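Local coordinates for protein polymeric immunoglobulin receptor (Mus musculus, PDB 4NOB) that probably binds polymeric immunoglobulins through its first V-type domain, as a poly-Ig receptor that carries them across epithelia, at residues S16-D30 with P74-Q88. Residues are numbered along the deposited sequence; the frame is centred on the assembly and turned at random.
Sequences SIEGDSVSITCYYPD and PENNTFVINIEQLTQ. With NAG (2-acetamido-2-deoxy-beta-D-glucopyranose), chain B; EDO (1,2-ethanediol), chain F; EDO (1,2-ethanediol), chain D.
Val22, Ile24 and Cys26 pair with Ile83, Ile81 and Phe79 through reciprocal backbone hydrogen bonds, a worked example of antiparallel pairing, in which every second residue pair exchanges two N-H...O bonds. Beyond strands 22-27 and 78-83 the pairing continues: Tyr28 N donates to Asn77 O, and Leu86 N and Gly19 N bond to Asp20 O and Leu86 O. At the far end the carboxylate of Glu18 takes the Gln88 N-H on the anti lone pair of OE2, at 2.8 Å and nearly straight (171°). On the outer face Ser23 OG, swung anti to its backbone N (chi1 -174°), donates to Asn82 OD1 over 2.8 Å, while Thr78 CG2 lies 3.6 Å from Tyr27 CD2, close to the glycan on Asn76.

Val22, Ile24, Cys26, Phe79, Ile81 and Ile83 point into the sandwich. Cys26 CB sits over the Phe79 ring, 4.1 Å from its centroid, in a CH-pi contact. Val22 CG1 packs 3.8 Å from Leu86 CD1. Just past the strand, Tyr28 CD2 meets the edge of the Phe79 ring, 3.8 Å from CD1. The Tyr28 ring lies across the Asn77 peptide, with Asn77 O 3.5 Å above the ring plane, and its hydroxyl bonds to Asn72. Replacing Tyr28 by an alanine would probably uncover this peptide and leave Asn72 without its hydroxyl partner. Ile24, Ile81 and Ile83 rest on Trp41 of the facing sheet and Cys26 is disulfide-bonded to Cys96 there; this is the B-E strand pair of an immunoglobulin V-set sandwich.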
ATOM      1  N   SER A  16       1.464  -4.034 -13.052  1.00 14.73           N
ATOM      2  CA  SER A  16       2.277  -5.223 -12.915  1.00 14.34           C
ATOM      3  C   SER A  16       1.648  -6.340 -13.702  1.00 13.19           C
ATOM      4  O   SER A  16       0.576  -6.191 -14.340  1.00 13.23           O
ATOM      5  CB  SER A  16       2.343  -5.591 -11.452  1.00 18.33           C
ATOM      6  OG  SER A  16       3.466  -6.474 -11.259  1.00 24.09           O
ATOM      7  N   ILE A  17       2.349  -7.478 -13.719  1.00 15.49           N
ATOM      8  CA  ILE A  17       1.897  -8.717 -14.312  1.00 16.03           C
ATOM      9  C   ILE A  17       1.826  -9.785 -13.255  1.00 14.91           C
ATOM     10  O   ILE A  17       2.602  -9.813 -12.268  1.00 14.04           O
ATOM     11  CB  ILE A  17       2.899  -9.132 -15.403  1.00 19.92           C
ATOM     12  CG1 ILE A  17       3.000  -8.035 -16.497  1.00 24.21           C
ATOM     13  CG2 ILE A  17       2.523 -10.426 -16.025  1.00 23.03           C
ATOM     14  CD1 ILE A  17       1.704  -7.793 -17.191  1.00 28.65           C
ATOM     15  N   GLU A  18       0.953 -10.746 -13.440  1.00 13.28           N
ATOM     16  CA  GLU A  18       0.834 -11.873 -12.516  1.00 13.80           C
ATOM     17  C   GLU A  18       2.152 -12.559 -12.279  1.00 14.10           C
ATOM     18  O   GLU A  18       2.905 -12.825 -13.225  1.00 14.66           O
ATOM     19  CB  GLU A  18      -0.142 -12.974 -12.969  1.00 17.83           C
ATOM     20  CG  GLU A  18      -1.597 -12.678 -13.127  1.00 22.12           C
ATOM     21  CD  GLU A  18      -2.415 -13.912 -12.762  1.00 23.60           C
ATOM     22  OE1 GLU A  18      -2.100 -15.027 -13.312  1.00 31.88           O
ATOM     23  OE2 GLU A  18      -3.396 -13.790 -12.032  1.00 27.75           O
ATOM     24  N   GLY A  19       2.448 -12.733 -11.002  1.00 13.43           N
ATOM     25  CA  GLY A  19       3.734 -13.316 -10.560  1.00 14.36           C
ATOM     26  C   GLY A  19       4.747 -12.338 -10.070  1.00 14.37           C
ATOM     27  O   GLY A  19       5.691 -12.779  -9.360  1.00 16.10           O
ATOM     28  N   ASP A  20       4.626 -11.068 -10.461  1.00 14.40           N
ATOM     29  CA  ASP A  20       5.495 -10.001 -10.155  1.00 14.29           C
ATOM     30  C   ASP A  20       5.321  -9.654  -8.651  1.00 12.57           C
ATOM     31  O   ASP A  20       4.304 -10.000  -7.960  1.00 12.42           O
ATOM     32  CB  ASP A  20       5.143  -8.721 -10.915  1.00 19.58           C
ATOM     33  CG  ASP A  20       5.654  -8.584 -12.340  1.00 24.36           C
ATOM     34  OD1 ASP A  20       6.369  -9.436 -12.812  1.00 23.56           O
ATOM     35  OD2 ASP A  20       5.290  -7.444 -12.921  1.00 28.31           O
ATOM     36  N   SER A  21       6.253  -8.816  -8.198  1.00 12.74           N
ATOM     37  CA  SER A  21       6.268  -8.098  -6.952  1.00 12.09           C
ATOM     38  C   SER A  21       6.260  -6.623  -7.249  1.00 13.14           C
ATOM     39  O   SER A  21       6.808  -6.141  -8.282  1.00 13.78           O
ATOM     40  CB  SER A  21       7.533  -8.414  -6.198  1.00 12.49           C
ATOM     41  OG  SER A  21       7.705  -9.769  -5.844  1.00 17.54           O
ATOM     42  N   VAL A  22       5.697  -5.867  -6.299  1.00 11.87           N
ATOM     43  CA  VAL A  22       5.782  -4.433  -6.337  1.00 12.36           C
ATOM     44  C   VAL A  22       6.270  -3.857  -5.010  1.00 11.89           C
ATOM     45  O   VAL A  22       6.209  -4.507  -3.974  1.00 11.40           O
ATOM     46  CB  VAL A  22       4.500  -3.728  -6.681  1.00 12.85           C
ATOM     47  CG1 VAL A  22       4.087  -4.009  -8.112  1.00 14.37           C
ATOM     48  CG2 VAL A  22       3.440  -4.082  -5.667  1.00 12.85           C
ATOM     49  N   SER A  23       6.867  -2.647  -5.079  1.00 11.43           N
ATOM     50  CA  SER A  23       7.353  -1.943  -3.915  1.00 11.66           C
ATOM     51  C   SER A  23       6.877  -0.556  -3.980  1.00 12.37           C
ATOM     52  O   SER A  23       7.366   0.225  -4.867  1.00 16.89           O
ATOM     53  CB  SER A  23       8.848  -1.970  -3.878  1.00 14.43           C
ATOM     54  OG  SER A  23       9.431  -1.440  -2.732  1.00 17.43           O
ATOM     55  N   ILE A  24       5.884  -0.231  -3.157  1.00 10.61           N
ATOM     56  CA  ILE A  24       5.142   1.063  -3.266  1.00 10.44           C
ATOM     57  C   ILE A  24       5.603   1.981  -2.191  1.00 10.69           C
ATOM     58  O   ILE A  24       5.474   1.664  -1.021  1.00 12.02           O
ATOM     59  CB  ILE A  24       3.678   0.789  -3.114  1.00 11.25           C
ATOM     60  CG1 ILE A  24       3.172  -0.004  -4.375  1.00 13.19           C
ATOM     61  CG2 ILE A  24       2.835   2.046  -2.914  1.00 12.29           C
ATOM     62  CD1 ILE A  24       1.850  -0.637  -4.217  1.00 15.08           C
ATOM     63  N   THR A  25       6.225   3.118  -2.536  1.00  9.48           N
ATOM     64  CA  THR A  25       6.725   4.102  -1.593  1.00 10.10           C
ATOM     65  C   THR A  25       5.725   5.218  -1.448  1.00  9.20           C
ATOM     66  O   THR A  25       5.227   5.794  -2.416  1.00  9.75           O
ATOM     67  CB  THR A  25       8.048   4.767  -2.030  1.00 11.23           C
ATOM     68  OG1 THR A  25       9.050   3.722  -2.016  1.00 15.92           O
ATOM     69  CG2 THR A  25       8.448   5.881  -1.135  1.00 12.37           C
ATOM     70  N   CYS A  26       5.320   5.440  -0.216  1.00  9.71           N
ATOM     71  CA  CYS A  26       4.467   6.604   0.180  1.00 10.57           C
ATOM     72  C   CYS A  26       5.310   7.541   1.024  1.00  9.75           C
ATOM     73  O   CYS A  26       6.011   7.140   1.948  1.00 10.94           O
ATOM     74  CB  CYS A  26       3.209   6.183   0.838  1.00 10.79           C
ATOM     75  SG  CYS A  26       2.097   5.394  -0.460  1.00 11.47           S
ATOM     76  N   TYR A  27       5.166   8.858   0.741  1.00  9.13           N
ATOM     77  CA  TYR A  27       5.858   9.959   1.358  1.00  8.86           C
ATOM     78  C   TYR A  27       4.896  10.706   2.269  1.00  9.79           C
ATOM     79  O   TYR A  27       3.742  10.914   1.929  1.00 11.65           O
ATOM     80  CB  TYR A  27       6.292  10.941   0.285  1.00  9.93           C
ATOM     81  CG  TYR A  27       7.312  10.420  -0.675  1.00  9.59           C
ATOM     82  CD1 TYR A  27       6.912   9.707  -1.800  1.00 10.00           C
ATOM     83  CD2 TYR A  27       8.631  10.718  -0.554  1.00 11.34           C
ATOM     84  CE1 TYR A  27       7.899   9.243  -2.756  1.00 11.67           C
ATOM     85  CE2 TYR A  27       9.552  10.268  -1.473  1.00 12.14           C
ATOM     86  CZ  TYR A  27       9.155   9.553  -2.561  1.00 13.16           C
ATOM     87  OH  TYR A  27      10.171   9.217  -3.535  1.00 16.16           O
ATOM     88  N   TYR A  28       5.411  11.081   3.443  1.00  9.04           N
ATOM     89  CA  TYR A  28       4.577  11.805   4.406  1.00  9.74           C
ATOM     90  C   TYR A  28       5.287  13.074   4.878  1.00  9.90           C
ATOM     91  O   TYR A  28       6.487  13.291   4.605  1.00  9.79           O
ATOM     92  CB  TYR A  28       4.149  10.880   5.534  1.00  9.53           C
ATOM     93  CG  TYR A  28       5.253  10.135   6.237  1.00  9.42           C
ATOM     94  CD1 TYR A  28       6.057  10.750   7.186  1.00  9.27           C
ATOM     95  CD2 TYR A  28       5.449   8.776   6.000  1.00 10.09           C
ATOM     96  CE1 TYR A  28       7.033  10.038   7.856  1.00 10.22           C
ATOM     97  CE2 TYR A  28       6.410   8.075   6.696  1.00  9.82           C
ATOM     98  CZ  TYR A  28       7.162   8.705   7.616  1.00  9.36           C
ATOM     99  OH  TYR A  28       8.111   7.995   8.300  1.00 11.00           O
ATOM    100  N   PRO A  29       4.577  13.965   5.579  1.00  9.85           N
ATOM    101  CA  PRO A  29       5.231  15.217   5.964  1.00 10.64           C
ATOM    102  C   PRO A  29       6.334  14.968   7.037  1.00 11.54           C
ATOM    103  O   PRO A  29       6.249  14.055   7.858  1.00 11.59           O
ATOM    104  CB  PRO A  29       4.109  16.028   6.503  1.00 11.57           C
ATOM    105  CG  PRO A  29       2.879  15.438   5.893  1.00 11.41           C
ATOM    106  CD  PRO A  29       3.124  13.995   5.909  1.00 11.03           C
ATOM    107  N   ASP A  30       7.321  15.850   7.033  1.00 12.73           N
ATOM    108  CA  ASP A  30       8.455  15.796   7.934  1.00 14.10           C
ATOM    109  C   ASP A  30       8.084  16.333   9.302  1.00 14.30           C
ATOM    110  O   ASP A  30       8.347  17.522   9.613  1.00 16.87           O
ATOM    111  CB  ASP A  30       9.531  16.664   7.254  1.00 16.80           C
ATOM    112  CG  ASP A  30      10.834  16.834   8.035  1.00 22.12           C
ATOM    113  OD1 ASP A  30      11.050  16.251   9.109  1.00 20.70           O
ATOM    114  OD2 ASP A  30      11.605  17.710   7.476  1.00 21.82           O
ATOM    115  N   PRO A  74      11.630   6.254   8.899  1.00 10.83           N
ATOM    116  CA  PRO A  74      11.571   7.587   9.444  1.00 11.36           C
ATOM    117  C   PRO A  74      12.732   8.439   9.013  1.00 11.22           C
ATOM    118  O   PRO A  74      12.560   9.673   8.900  1.00 12.83           O
ATOM    119  CB  PRO A  74      11.504   7.365  10.924  1.00 12.68           C
ATOM    120  CG  PRO A  74      11.993   5.988  11.094  1.00 13.37           C
ATOM    121  CD  PRO A  74      11.678   5.213   9.935  1.00 12.13           C
ATOM    122  N   GLU A  75      13.847   7.831   8.672  1.00 11.75           N
ATOM    123  CA  GLU A  75      15.072   8.560   8.286  1.00 12.67           C
ATOM    124  C   GLU A  75      14.896   9.351   7.016  1.00 12.20           C
ATOM    125  O   GLU A  75      15.619  10.304   6.806  1.00 14.77           O
ATOM    126  CB  GLU A  75      16.234   7.620   8.149  1.00 16.92           C
ATOM    127  CG  GLU A  75      16.058   6.516   7.163  1.00 21.13           C
ATOM    128  CD  GLU A  75      15.668   5.188   7.814  1.00 27.62           C
ATOM    129  OE1 GLU A  75      14.675   5.104   8.592  1.00 18.92           O
ATOM    130  OE2 GLU A  75      16.424   4.202   7.524  1.00 30.04           O
ATOM    131  N   ASN A  76      13.877   9.060   6.185  1.00 10.31           N
ATOM    132  CA  ASN A  76      13.583   9.869   5.039  1.00  9.56           C
ATOM    133  C   ASN A  76      12.109  10.189   4.849  1.00 10.00           C
ATOM    134  O   ASN A  76      11.674  10.599   3.788  1.00  9.67           O
ATOM    135  CB  ASN A  76      14.195   9.343   3.753  1.00 10.42           C
ATOM    136  CG  ASN A  76      13.790   7.934   3.465  1.00 10.90           C
ATOM    137  OD1 ASN A  76      12.750   7.489   3.838  1.00 10.85           O
ATOM    138  ND2 ASN A  76      14.640   7.240   2.675  1.00 13.59           N
ATOM    139  N   ASN A  77      11.352  10.001   5.938  1.00  9.79           N
ATOM    140  CA  ASN A  77       9.933  10.340   5.951  1.00  9.29           C
ATOM    141  C   ASN A  77       9.123   9.599   4.883  1.00  8.83           C
ATOM    142  O   ASN A  77       8.286  10.192   4.192  1.00  9.27           O
ATOM    143  CB  ASN A  77       9.719  11.852   5.899  1.00  9.45           C
ATOM    144  CG  ASN A  77      10.469  12.525   6.990  1.00 12.00           C
ATOM    145  OD1 ASN A  77      10.297  12.156   8.164  1.00 11.27           O
ATOM    146  ND2 ASN A  77      11.217  13.555   6.675  1.00 12.49           N
ATOM    147  N   THR A  78       9.389   8.312   4.716  1.00  9.27           N
ATOM    148  CA  THR A  78       8.636   7.474   3.839  1.00  8.79           C
ATOM    149  C   THR A  78       8.292   6.159   4.509  1.00  9.15           C
ATOM    150  O   THR A  78       8.885   5.795   5.510  1.00  9.10           O
ATOM    151  CB  THR A  78       9.407   7.105   2.537  1.00  9.50           C
ATOM    152  OG1 THR A  78      10.527   6.257   2.791  1.00 10.43           O
ATOM    153  CG2 THR A  78       9.869   8.367   1.841  1.00  9.51           C
ATOM    154  N   PHE A  79       7.363   5.447   3.903  1.00  9.21           N
ATOM    155  CA  PHE A  79       7.218   3.998   4.175  1.00  9.32           C
ATOM    156  C   PHE A  79       6.964   3.256   2.884  1.00  9.42           C
ATOM    157  O   PHE A  79       6.590   3.866   1.875  1.00  8.96           O
ATOM    158  CB  PHE A  79       6.078   3.688   5.209  1.00  9.31           C
ATOM    159  CG  PHE A  79       4.658   4.052   4.827  1.00 10.73           C
ATOM    160  CD1 PHE A  79       4.231   5.369   4.915  1.00 12.48           C
ATOM    161  CD2 PHE A  79       3.719   3.040   4.469  1.00 11.93           C
ATOM    162  CE1 PHE A  79       2.918   5.697   4.566  1.00 14.99           C
ATOM    163  CE2 PHE A  79       2.431   3.413   4.184  1.00 11.37           C
ATOM    164  CZ  PHE A  79       2.045   4.682   4.273  1.00 12.85           C
ATOM    165  N   VAL A  80       7.277   1.971   2.897  1.00  9.69           N
ATOM    166  CA  VAL A  80       7.211   1.127   1.701  1.00 11.08           C
ATOM    167  C   VAL A  80       6.280  -0.061   1.964  1.00 10.37           C
ATOM    168  O   VAL A  80       6.357  -0.653   3.054  1.00 10.58           O
ATOM    169  CB  VAL A  80       8.575   0.699   1.247  1.00 13.61           C
ATOM    170  CG1 VAL A  80       8.522  -0.115   0.002  1.00 16.57           C
ATOM    171  CG2 VAL A  80       9.469   1.875   1.054  1.00 16.52           C
ATOM    172  N   ILE A  81       5.434  -0.342   0.978  1.00  9.15           N
ATOM    173  CA  ILE A  81       4.625  -1.531   1.003  1.00 10.17           C
ATOM    174  C   ILE A  81       5.109  -2.446  -0.083  1.00  9.75           C
ATOM    175  O   ILE A  81       5.090  -2.115  -1.262  1.00 10.14           O
ATOM    176  CB  ILE A  81       3.137  -1.160   0.761  1.00 11.00           C
ATOM    177  CG1 ILE A  81       2.632  -0.118   1.741  1.00 12.98           C
ATOM    178  CG2 ILE A  81       2.287  -2.397   0.848  1.00 12.92           C
ATOM    179  CD1 ILE A  81       2.305   1.198   1.135  1.00 17.64           C
ATOM    180  N   ASN A  82       5.582  -3.605   0.330  1.00  8.67           N
ATOM    181  CA  ASN A  82       6.037  -4.661  -0.624  1.00  9.61           C
ATOM    182  C   ASN A  82       4.987  -5.727  -0.717  1.00  9.94           C
ATOM    183  O   ASN A  82       4.509  -6.209   0.320  1.00 10.79           O
ATOM    184  CB  ASN A  82       7.351  -5.239  -0.120  1.00  9.60           C
ATOM    185  CG  ASN A  82       8.529  -4.267  -0.192  1.00 12.33           C
ATOM    186  OD1 ASN A  82       8.582  -3.460  -1.058  1.00 13.99           O
ATOM    187  ND2 ASN A  82       9.433  -4.403   0.715  1.00 15.51           N
ATOM    188  N   ILE A  83       4.588  -6.067  -1.917  1.00 10.05           N
ATOM    189  CA  ILE A  83       3.557  -7.062  -2.201  1.00 10.51           C
ATOM    190  C   ILE A  83       4.068  -7.979  -3.257  1.00 11.03           C
ATOM    191  O   ILE A  83       4.434  -7.525  -4.320  1.00 12.40           O
ATOM    192  CB  ILE A  83       2.191  -6.455  -2.636  1.00 11.22           C
ATOM    193  CG1 ILE A  83       1.808  -5.203  -1.766  1.00 12.50           C
ATOM    194  CG2 ILE A  83       1.128  -7.529  -2.542  1.00 13.09           C
ATOM    195  CD1 ILE A  83       0.688  -4.463  -2.399  1.00 14.71           C
ATOM    196  N   GLU A  84       4.085  -9.254  -2.958  1.00  9.91           N
ATOM    197  CA  GLU A  84       4.664 -10.277  -3.814  1.00 11.43           C
ATOM    198  C   GLU A  84       3.612 -11.250  -4.307  1.00 10.96           C
ATOM    199  O   GLU A  84       2.503 -11.298  -3.841  1.00 10.17           O
ATOM    200  CB  GLU A  84       5.824 -11.017  -3.137  1.00 13.08           C
ATOM    201  CG  GLU A  84       6.782 -10.001  -2.568  1.00 16.07           C
ATOM    202  CD  GLU A  84       7.386 -10.269  -1.260  1.00 25.11           C
ATOM    203  OE1 GLU A  84       7.130 -11.406  -0.719  1.00 25.32           O
ATOM    204  OE2 GLU A  84       8.171  -9.301  -0.830  1.00 27.00           O
ATOM    205  N   GLN A  85       4.000 -12.074  -5.275  1.00 11.42           N
ATOM    206  CA  GLN A  85       3.111 -13.136  -5.788  1.00 12.29           C
ATOM    207  C   GLN A  85       1.786 -12.576  -6.241  1.00 11.30           C
ATOM    208  O   GLN A  85       0.740 -13.077  -5.933  1.00 12.74           O
ATOM    209  CB  GLN A  85       2.938 -14.247  -4.762  1.00 13.60           C
ATOM    210  CG  GLN A  85       4.272 -14.866  -4.437  1.00 16.84           C
ATOM    211  CD  GLN A  85       4.134 -15.949  -3.401  1.00 23.59           C
ATOM    212  OE1 GLN A  85       3.399 -16.922  -3.630  1.00 29.33           O
ATOM    213  NE2 GLN A  85       4.762 -15.751  -2.209  1.00 25.12           N
ATOM    214  N   LEU A  86       1.855 -11.466  -6.992  1.00 11.03           N
ATOM    215  CA  LEU A  86       0.645 -10.795  -7.434  1.00 10.71           C
ATOM    216  C   LEU A  86      -0.151 -11.658  -8.341  1.00 12.18           C
ATOM    217  O   LEU A  86       0.405 -12.449  -9.131  1.00 13.05           O
ATOM    218  CB  LEU A  86       0.977  -9.472  -8.078  1.00 11.78           C
ATOM    219  CG  LEU A  86       1.576  -8.427  -7.165  1.00 11.08           C
ATOM    220  CD1 LEU A  86       2.096  -7.283  -7.924  1.00 13.74           C
ATOM    221  CD2 LEU A  86       0.545  -7.866  -6.155  1.00 11.65           C
ATOM    222  N   THR A  87      -1.440 -11.532  -8.262  1.00 12.63           N
ATOM    223  CA  THR A  87      -2.316 -12.100  -9.297  1.00 11.83           C
ATOM    224  C   THR A  87      -3.308 -11.044  -9.745  1.00 12.13           C
ATOM    225  O   THR A  87      -3.450  -9.924  -9.211  1.00 10.49           O
ATOM    226  CB  THR A  87      -3.089 -13.339  -8.830  1.00 13.33           C
ATOM    227  OG1 THR A  87      -4.211 -12.928  -8.045  1.00 13.86           O
ATOM    228  CG2 THR A  87      -2.188 -14.279  -8.105  1.00 15.63           C
ATOM    229  N   GLN A  88      -4.075 -11.351 -10.827  1.00 11.19           N
ATOM    230  CA  GLN A  88      -5.109 -10.475 -11.260  1.00 11.24           C
ATOM    231  C   GLN A  88      -6.091 -10.082 -10.168  1.00 10.36           C
ATOM    232  O   GLN A  88      -6.656  -8.993 -10.195  1.00 11.60           O
ATOM    233  CB  GLN A  88      -5.841 -10.997 -12.471  1.00 10.97           C
ATOM    234  CG  GLN A  88      -5.031 -11.243 -13.700  1.00 11.67           C
ATOM    235  CD  GLN A  88      -5.880 -11.857 -14.752  1.00 12.43           C
ATOM    236  OE1 GLN A  88      -6.056 -13.155 -14.714  1.00 18.22           O
ATOM    237  NE2 GLN A  88      -6.297 -11.121 -15.662  1.00 10.88           N
TER
HETATM  238  C1  NAG B 201      14.514   5.861   2.316  1.00 17.18           C
HETATM  239  C2  NAG B 201      14.782   5.631   0.838  1.00 18.07           C
HETATM  240  C3  NAG B 201      14.963   4.140   0.523  1.00 21.13           C
HETATM  241  C4  NAG B 201      16.022   3.581   1.432  1.00 22.22           C
HETATM  242  C5  NAG B 201      15.565   3.874   2.856  1.00 21.56           C
HETATM  243  C6  NAG B 201      16.586   3.319   3.883  1.00 23.26           C
HETATM  244  C7  NAG B 201      13.703   7.183  -0.755  1.00 20.50           C
HETATM  245  C8  NAG B 201      12.420   7.588  -1.478  1.00 20.17           C
HETATM  246  N2  NAG B 201      13.620   6.165   0.117  1.00 17.94           N
HETATM  247  O3  NAG B 201      15.430   4.030  -0.838  1.00 23.23           O
HETATM  248  O4  NAG B 201      16.182   2.133   1.278  1.00 25.89           O
HETATM  249  O5  NAG B 201      15.558   5.272   3.060  1.00 18.00           O
HETATM  250  O6  NAG B 201      17.902   3.862   3.595  1.00 27.72           O
HETATM  251  O7  NAG B 201      14.742   7.849  -0.905  1.00 21.64           O
HETATM  252  C1  EDO F 205       6.269  -0.504  -8.505  1.00 35.25           C
HETATM  253  O1  EDO F 205       7.066  -1.478  -7.782  1.00 26.21           O
HETATM  254  C2  EDO F 205       5.478   0.287  -7.478  1.00 34.97           C
HETATM  255  O2  EDO F 205       5.675   1.726  -7.411  1.00 33.67           O
HETATM  256  C1  EDO D 203      13.159  10.633   0.207  1.00 25.61           C
HETATM  257  O1  EDO D 203      14.563  10.856   0.432  1.00 27.93           O
HETATM  258  C2  EDO D 203      12.290  11.854   0.519  1.00 23.14           C
HETATM  259  O2  EDO D 203      12.514  12.289   1.828  1.00 17.85           O
HETATM  260  O   HOH W   1       6.553 -12.107  -6.750  1.00 15.69           O
HETATM  261  O   HOH W   2       8.666  -5.756  -3.688  1.00 23.70           O